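PDB 6GUO: siderophore enterobactin esterase from Emericella nidulans, which hydrolyses the ester bonds of the bacterial siderophore enterobactin so that its iron can be released inside the fungal cell. Local coordinates for residues Ser51-Phe64 against Thr82-Thr94. Numbering follows the deposited sequence.
Sequences SANAVYLVDGNALF and TGTVVIAIGYPIT
With its CG beside the backbone N (chi1 -47°) and its amide plane turned about CB-CG, Asn61 presents both ends of its carboxamide to the backbone of Tyr91. OD1 accepts from Tyr91 N at 2.9 Å, on a lone pair in the amide plane, while ND2 gives a hydrogen to Tyr91 O at 2.8 Å; this second bond is bent, and the oxygen is tilted somewhat from the amide plane. Two bonds to one residue fix the rotation of the amide, and Ile93 packs against it. Tyr56 has its CG anti to the carbonyl carbon (chi1 -70°), which lays the ring alongside Ile87: CD1 of Ile87 sits 3.8 Å from the Tyr56 ring centroid, 18° off the normal, a CH-pi contact over the face, and CD1 of Ile89 approaches the ring edge. On the sheet face carrying Leu57, Val86 CG1 touches both Leu57 CD1 at 3.6 Å and Phe64 CD1 at 3.8 Å, reached from directions roughly at right angles. Between the two faces, six backbone bonds from Asn53 N-Gly83 O to Ile89 N-Leu57 O establish a parallel ladder. Past its end, Gly60 N reaches Ile89 O at 3.0 Å from above the carbonyl plane, and a water joins that oxygen to Asp59 N. Gly60, with no side chain, brings its CA to 4.1 Å from Ala88 CA, and Ala88 CB touches Gly60 O. Helix 131-150 packs on the Tyr56 face and helix 60-77 on the Leu57 face, as expected for the right-handed beta-alpha-beta crossover 52-58, 60-77, 83-90 in the central sheet of an alpha/beta-hydrolase.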
ATOM      1  N   SER A  51      -6.835  19.729  14.695  1.00 22.00           N
ATOM      2  CA  SER A  51      -7.990  19.240  13.951  1.00 22.32           C
ATOM      3  C   SER A  51      -7.573  18.020  13.144  1.00 20.84           C
ATOM      4  O   SER A  51      -6.394  17.643  13.129  1.00 19.96           O
ATOM      5  CB  SER A  51      -8.523  20.336  13.032  1.00 24.20           C
ATOM      6  OG  SER A  51      -8.910  21.467  13.793  1.00 27.30           O
ATOM      7  N   ALA A  52      -8.536  17.397  12.476  1.00 19.56           N
ATOM      8  CA  ALA A  52      -8.249  16.223  11.660  1.00 19.99           C
ATOM      9  C   ALA A  52      -9.254  16.050  10.539  1.00 19.56           C
ATOM     10  O   ALA A  52     -10.342  16.618  10.569  1.00 21.65           O
ATOM     11  CB  ALA A  52      -8.227  14.974  12.526  1.00 19.83           C
ATOM     12  N   ASN A  53      -8.855  15.273   9.541  1.00 17.70           N
ATOM     13  CA  ASN A  53      -9.774  14.717   8.568  1.00 16.96           C
ATOM     14  C   ASN A  53      -9.918  13.241   8.895  1.00 15.33           C
ATOM     15  O   ASN A  53      -9.254  12.738   9.805  1.00 14.81           O
ATOM     16  CB  ASN A  53      -9.252  14.961   7.156  1.00 17.99           C
ATOM     17  CG  ASN A  53      -9.160  16.443   6.833  1.00 19.37           C
ATOM     18  OD1 ASN A  53     -10.066  17.206   7.157  1.00 21.68           O
ATOM     19  ND2 ASN A  53      -8.056  16.861   6.224  1.00 21.83           N
ATOM     20  N   ALA A  54     -10.817  12.564   8.196  1.00 14.79           N
ATOM     21  CA  ALA A  54     -11.088  11.155   8.463  1.00 14.92           C
ATOM     22  C   ALA A  54     -11.376  10.403   7.177  1.00 15.45           C
ATOM     23  O   ALA A  54     -12.025  10.932   6.276  1.00 17.67           O
ATOM     24  CB  ALA A  54     -12.255  11.016   9.425  1.00 14.63           C
ATOM     25  N   VAL A  55     -10.888   9.167   7.099  1.00 14.16           N
ATOM     26  CA  VAL A  55     -11.209   8.284   5.989  1.00 14.20           C
ATOM     27  C   VAL A  55     -11.794   7.001   6.561  1.00 13.78           C
ATOM     28  O   VAL A  55     -11.221   6.392   7.471  1.00 14.66           O
ATOM     29  CB  VAL A  55     -10.005   8.022   5.049  1.00 15.10           C
ATOM     30  CG1 VAL A  55      -8.829   7.368   5.762  1.00 16.21           C
ATOM     31  CG2 VAL A  55     -10.445   7.200   3.845  1.00 15.36           C
ATOM     32  N   TYR A  56     -12.964   6.639   6.036  1.00 13.66           N
ATOM     33  CA  TYR A  56     -13.692   5.439   6.422  1.00 14.02           C
ATOM     34  C   TYR A  56     -13.503   4.395   5.330  1.00 14.12           C
ATOM     35  O   TYR A  56     -13.674   4.694   4.148  1.00 14.88           O
ATOM     36  CB  TYR A  56     -15.177   5.768   6.644  1.00 14.73           C
ATOM     37  CG  TYR A  56     -15.391   6.602   7.886  1.00 16.07           C
ATOM     38  CD1 TYR A  56     -15.798   6.015   9.082  1.00 16.55           C
ATOM     39  CD2 TYR A  56     -15.147   7.976   7.881  1.00 16.67           C
ATOM     40  CE1 TYR A  56     -15.966   6.769  10.234  1.00 17.66           C
ATOM     41  CE2 TYR A  56     -15.312   8.739   9.029  1.00 17.87           C
ATOM     42  CZ  TYR A  56     -15.728   8.131  10.200  1.00 18.39           C
ATOM     43  OH  TYR A  56     -15.888   8.879  11.342  1.00 19.79           O
ATOM     44  N   LEU A  57     -13.137   3.179   5.729  1.00 14.29           N
ATOM     45  CA  LEU A  57     -12.833   2.099   4.797  1.00 14.79           C
ATOM     46  C   LEU A  57     -13.773   0.921   5.026  1.00 14.13           C
ATOM     47  O   LEU A  57     -13.882   0.443   6.145  1.00 14.58           O
ATOM     48  CB  LEU A  57     -11.396   1.618   5.001  1.00 16.34           C
ATOM     49  CG  LEU A  57     -10.270   2.647   5.121  1.00 18.09           C
ATOM     50  CD1 LEU A  57      -8.983   1.948   5.540  1.00 19.41           C
ATOM     51  CD2 LEU A  57     -10.072   3.376   3.812  1.00 19.60           C
ATOM     52  N   VAL A  58     -14.435   0.456   3.967  1.00 14.23           N
ATOM     53  CA  VAL A  58     -15.159  -0.830   4.026  1.00 15.70           C
ATOM     54  C   VAL A  58     -14.221  -1.929   3.524  1.00 16.35           C
ATOM     55  O   VAL A  58     -13.196  -1.624   2.930  1.00 17.19           O
ATOM     56  CB  VAL A  58     -16.518  -0.790   3.300  1.00 16.90           C
ATOM     57  CG1 VAL A  58     -17.423   0.229   3.981  1.00 17.87           C
ATOM     58  CG2 VAL A  58     -16.382  -0.500   1.809  1.00 17.74           C
ATOM     59  N   ASP A  59     -14.547  -3.195   3.788  1.00 18.53           N
ATOM     60  CA  ASP A  59     -13.545  -4.293   3.774  1.00 19.10           C
ATOM     61  C   ASP A  59     -12.359  -3.910   4.656  1.00 17.90           C
ATOM     62  O   ASP A  59     -11.188  -4.028   4.257  1.00 19.00           O
ATOM     63  CB  ASP A  59     -13.046  -4.636   2.364  1.00 20.17           C
ATOM     64  CG  ASP A  59     -14.117  -5.218   1.481  1.00 21.67           C
ATOM     65  OD1 ASP A  59     -14.881  -6.096   1.944  1.00 23.90           O
ATOM     66  OD2 ASP A  59     -14.175  -4.829   0.297  1.00 23.80           O
ATOM     67  N   GLY A  60     -12.679  -3.427   5.849  1.00 17.48           N
ATOM     68  CA  GLY A  60     -11.700  -2.813   6.743  1.00 17.05           C
ATOM     69  C   GLY A  60     -10.446  -3.623   7.017  1.00 16.41           C
ATOM     70  O   GLY A  60      -9.341  -3.071   7.040  1.00 17.10           O
ATOM     71  N   ASN A  61     -10.616  -4.935   7.193  1.00 15.67           N
ATOM     72  CA  ASN A  61      -9.492  -5.823   7.521  1.00 15.25           C
ATOM     73  C   ASN A  61      -8.436  -5.873   6.415  1.00 15.26           C
ATOM     74  O   ASN A  61      -7.277  -6.168   6.693  1.00 17.32           O
ATOM     75  CB  ASN A  61      -9.940  -7.265   7.804  1.00 16.01           C
ATOM     76  CG  ASN A  61     -11.117  -7.353   8.750  1.00 17.03           C
ATOM     77  OD1 ASN A  61     -12.257  -7.221   8.326  1.00 18.20           O
ATOM     78  ND2 ASN A  61     -10.851  -7.612  10.026  1.00 18.71           N
ATOM     79  N   ALA A  62      -8.846  -5.625   5.169  1.00 14.06           N
ATOM     80  CA  ALA A  62      -7.951  -5.698   4.004  1.00 13.97           C
ATOM     81  C   ALA A  62      -7.241  -4.394   3.655  1.00 13.50           C
ATOM     82  O   ALA A  62      -6.284  -4.416   2.877  1.00 14.44           O
ATOM     83  CB  ALA A  62      -8.737  -6.178   2.793  1.00 14.92           C
ATOM     84  N   LEU A  63      -7.720  -3.275   4.197  1.00 13.28           N
ATOM     85  CA  LEU A  63      -7.281  -1.928   3.786  1.00 13.63           C
ATOM     86  C   LEU A  63      -6.692  -1.032   4.875  1.00 13.76           C
ATOM     87  O   LEU A  63      -5.994  -0.063   4.557  1.00 15.25           O
ATOM     88  CB  LEU A  63      -8.465  -1.192   3.177  1.00 13.57           C
ATOM     89  CG  LEU A  63      -9.222  -1.893   2.050  1.00 14.13           C
ATOM     90  CD1 LEU A  63     -10.394  -1.030   1.631  1.00 14.67           C
ATOM     91  CD2 LEU A  63      -8.307  -2.171   0.871  1.00 14.26           C
ATOM     92  N   PHE A  64      -6.975  -1.346   6.137  1.00 13.61           N
ATOM     93  CA  PHE A  64      -6.614  -0.508   7.281  1.00 14.21           C
ATOM     94  C   PHE A  64      -5.138  -0.145   7.328  1.00 14.61           C
ATOM     95  O   PHE A  64      -4.783   1.026   7.433  1.00 15.97           O
ATOM     96  CB  PHE A  64      -6.997  -1.236   8.571  1.00 14.53           C
ATOM     97  CG  PHE A  64      -6.579  -0.527   9.826  1.00 14.31           C
ATOM     98  CD1 PHE A  64      -7.145   0.692  10.174  1.00 14.52           C
ATOM     99  CD2 PHE A  64      -5.641  -1.096  10.678  1.00 14.60           C
ATOM    100  CE1 PHE A  64      -6.778   1.337  11.346  1.00 14.58           C
ATOM    101  CE2 PHE A  64      -5.265  -0.457  11.848  1.00 14.97           C
ATOM    102  CZ  PHE A  64      -5.838   0.763  12.184  1.00 14.99           C
ATOM    103  N   THR A  82      -3.014  18.712   7.648  1.00 18.43           N
ATOM    104  CA  THR A  82      -3.975  18.208   8.612  1.00 17.19           C
ATOM    105  C   THR A  82      -3.833  16.690   8.689  1.00 17.25           C
ATOM    106  O   THR A  82      -3.786  16.015   7.658  1.00 17.91           O
ATOM    107  CB  THR A  82      -5.409  18.592   8.202  1.00 17.77           C
ATOM    108  OG1 THR A  82      -5.499  20.022   8.078  1.00 19.32           O
ATOM    109  CG2 THR A  82      -6.439  18.103   9.224  1.00 17.78           C
ATOM    110  N   GLY A  83      -3.740  16.175   9.913  1.00 16.45           N
ATOM    111  CA  GLY A  83      -3.659  14.741  10.160  1.00 15.94           C
ATOM    112  C   GLY A  83      -4.972  14.057   9.831  1.00 16.01           C
ATOM    113  O   GLY A  83      -6.032  14.692   9.845  1.00 16.60           O
ATOM    114  N   THR A  84      -4.900  12.765   9.529  1.00 15.58           N
ATOM    115  CA  THR A  84      -6.072  11.994   9.145  1.00 15.26           C
ATOM    116  C   THR A  84      -6.216  10.768  10.032  1.00 14.40           C
ATOM    117  O   THR A  84      -5.259  10.022  10.243  1.00 15.45           O
ATOM    118  CB  THR A  84      -6.014  11.580   7.662  1.00 15.36           C
ATOM    119  OG1 THR A  84      -5.825  12.744   6.852  1.00 16.81           O
ATOM    120  CG2 THR A  84      -7.300  10.885   7.233  1.00 15.12           C
ATOM    121  N   VAL A  85      -7.424  10.585  10.560  1.00 13.94           N
ATOM    122  CA  VAL A  85      -7.794   9.384  11.300  1.00 13.49           C
ATOM    123  C   VAL A  85      -8.349   8.364  10.306  1.00 13.20           C
ATOM    124  O   VAL A  85      -9.147   8.713   9.437  1.00 13.38           O
ATOM    125  CB  VAL A  85      -8.827   9.717  12.406  1.00 13.29           C
ATOM    126  CG1 VAL A  85      -9.373   8.456  13.075  1.00 13.48           C
ATOM    127  CG2 VAL A  85      -8.200  10.630  13.445  1.00 13.45           C
ATOM    128  N   VAL A  86      -7.921   7.108  10.439  1.00 12.88           N
ATOM    129  CA  VAL A  86      -8.419   6.010   9.612  1.00 12.63           C
ATOM    130  C   VAL A  86      -9.387   5.199  10.455  1.00 13.20           C
ATOM    131  O   VAL A  86      -9.066   4.831  11.586  1.00 13.68           O
ATOM    132  CB  VAL A  86      -7.283   5.087   9.125  1.00 12.69           C
ATOM    133  CG1 VAL A  86      -7.828   3.940   8.279  1.00 13.15           C
ATOM    134  CG2 VAL A  86      -6.255   5.881   8.336  1.00 12.79           C
ATOM    135  N   ILE A  87     -10.564   4.945   9.891  1.00 13.00           N
ATOM    136  CA  ILE A  87     -11.588   4.114  10.512  1.00 12.91           C
ATOM    137  C   ILE A  87     -11.938   2.999   9.532  1.00 13.20           C
ATOM    138  O   ILE A  87     -12.569   3.236   8.501  1.00 13.71           O
ATOM    139  CB  ILE A  87     -12.840   4.933  10.883  1.00 13.21           C
ATOM    140  CG1 ILE A  87     -12.452   6.155  11.731  1.00 13.97           C
ATOM    141  CG2 ILE A  87     -13.835   4.040  11.625  1.00 12.97           C
ATOM    142  CD1 ILE A  87     -12.222   7.435  10.955  1.00 14.45           C
ATOM    143  N   ALA A  88     -11.505   1.783   9.854  1.00 13.37           N
ATOM    144  CA  ALA A  88     -11.728   0.627   9.007  1.00 13.73           C
ATOM    145  C   ALA A  88     -12.861  -0.185   9.602  1.00 14.65           C
ATOM    146  O   ALA A  88     -12.783  -0.580  10.756  1.00 16.39           O
ATOM    147  CB  ALA A  88     -10.464  -0.205   8.926  1.00 13.83           C
ATOM    148  N   ILE A  89     -13.917  -0.405   8.823  1.00 15.13           N
ATOM    149  CA  ILE A  89     -15.074  -1.176   9.280  1.00 15.81           C
ATOM    150  C   ILE A  89     -15.005  -2.550   8.630  1.00 16.38           C
ATOM    151  O   ILE A  89     -15.156  -2.693   7.405  1.00 16.60           O
ATOM    152  CB  ILE A  89     -16.417  -0.488   8.977  1.00 16.24           C
ATOM    153  CG1 ILE A  89     -16.422   0.952   9.514  1.00 18.19           C
ATOM    154  CG2 ILE A  89     -17.569  -1.269   9.611  1.00 16.57           C
ATOM    155  CD1 ILE A  89     -16.108   2.000   8.478  1.00 19.18           C
ATOM    156  N   GLY A  90     -14.762  -3.550   9.469  1.00 16.19           N
ATOM    157  CA  GLY A  90     -14.561  -4.915   9.027  1.00 16.54           C
ATOM    158  C   GLY A  90     -15.207  -5.910   9.963  1.00 16.97           C
ATOM    159  O   GLY A  90     -16.242  -5.625  10.576  1.00 17.30           O
ATOM    160  N   TYR A  91     -14.569  -7.070  10.088  1.00 18.65           N
ATOM    161  CA  TYR A  91     -15.173  -8.259  10.683  1.00 20.06           C
ATOM    162  C   TYR A  91     -14.155  -8.993  11.558  1.00 20.75           C
ATOM    163  O   TYR A  91     -12.947  -8.850  11.349  1.00 20.15           O
ATOM    164  CB  TYR A  91     -15.663  -9.174   9.555  1.00 20.47           C
ATOM    165  CG  TYR A  91     -16.538  -8.453   8.563  1.00 20.84           C
ATOM    166  CD1 TYR A  91     -17.869  -8.191   8.854  1.00 21.63           C
ATOM    167  CD2 TYR A  91     -16.023  -7.981   7.355  1.00 21.90           C
ATOM    168  CE1 TYR A  91     -18.677  -7.512   7.962  1.00 23.76           C
ATOM    169  CE2 TYR A  91     -16.826  -7.302   6.447  1.00 23.58           C
ATOM    170  CZ  TYR A  91     -18.154  -7.065   6.757  1.00 24.38           C
ATOM    171  OH  TYR A  91     -18.957  -6.387   5.870  1.00 26.08           O
ATOM    172  N   PRO A  92     -14.633  -9.781  12.543  1.00 23.50           N
ATOM    173  CA  PRO A  92     -13.740 -10.548  13.415  1.00 25.89           C
ATOM    174  C   PRO A  92     -13.258 -11.822  12.717  1.00 29.09           C
ATOM    175  O   PRO A  92     -13.704 -12.929  13.031  1.00 34.02           O
ATOM    176  CB  PRO A  92     -14.626 -10.850  14.632  1.00 26.13           C
ATOM    177  CG  PRO A  92     -15.988 -10.972  14.046  1.00 26.45           C
ATOM    178  CD  PRO A  92     -16.042  -9.933  12.957  1.00 23.68           C
ATOM    179  N   ILE A  93     -12.335 -11.640  11.778  1.00 30.23           N
ATOM    180  CA  ILE A  93     -11.802 -12.727  10.956  1.00 30.87           C
ATOM    181  C   ILE A  93     -10.300 -12.792  11.196  1.00 33.23           C
ATOM    182  O   ILE A  93      -9.650 -11.753  11.343  1.00 32.26           O
ATOM    183  CB  ILE A  93     -12.140 -12.551   9.452  1.00 32.81           C
ATOM    184  CG1 ILE A  93     -11.660 -11.188   8.909  1.00 32.99           C
ATOM    185  CG2 ILE A  93     -13.642 -12.715   9.247  1.00 33.73           C
ATOM    186  CD1 ILE A  93     -11.973 -10.941   7.449  1.00 33.23           C
ATOM    187  N   THR A  94      -9.768 -14.011  11.257  1.00 34.07           N
ATOM    188  CA  THR A  94      -8.361 -14.238  11.617  1.00 37.47           C
ATOM    189  C   THR A  94      -7.496 -14.881  10.527  1.00 36.29           C
ATOM    190  O   THR A  94      -6.317 -14.552  10.436  1.00 40.62           O
ATOM    191  CB  THR A  94      -8.255 -15.091  12.894  1.00 42.14           C
ATOM    192  OG1 THR A  94      -8.942 -16.333  12.703  1.00 45.26           O
ATOM    193  CG2 THR A  94      -8.862 -14.346  14.079  1.00 44.45           C
TER
HETATM  194  O   HOH W   1      -3.818  17.920  12.241  1.00 17.56           O
HETATM  195  O   HOH W   2      -7.297  19.896   5.724  1.00 26.87           O
HETATM  196  O   HOH W   3      -5.248  16.122   5.171  1.00 36.56           O
HETATM  197  O   HOH W   4     -16.905  -3.854   5.445  1.00 23.45           O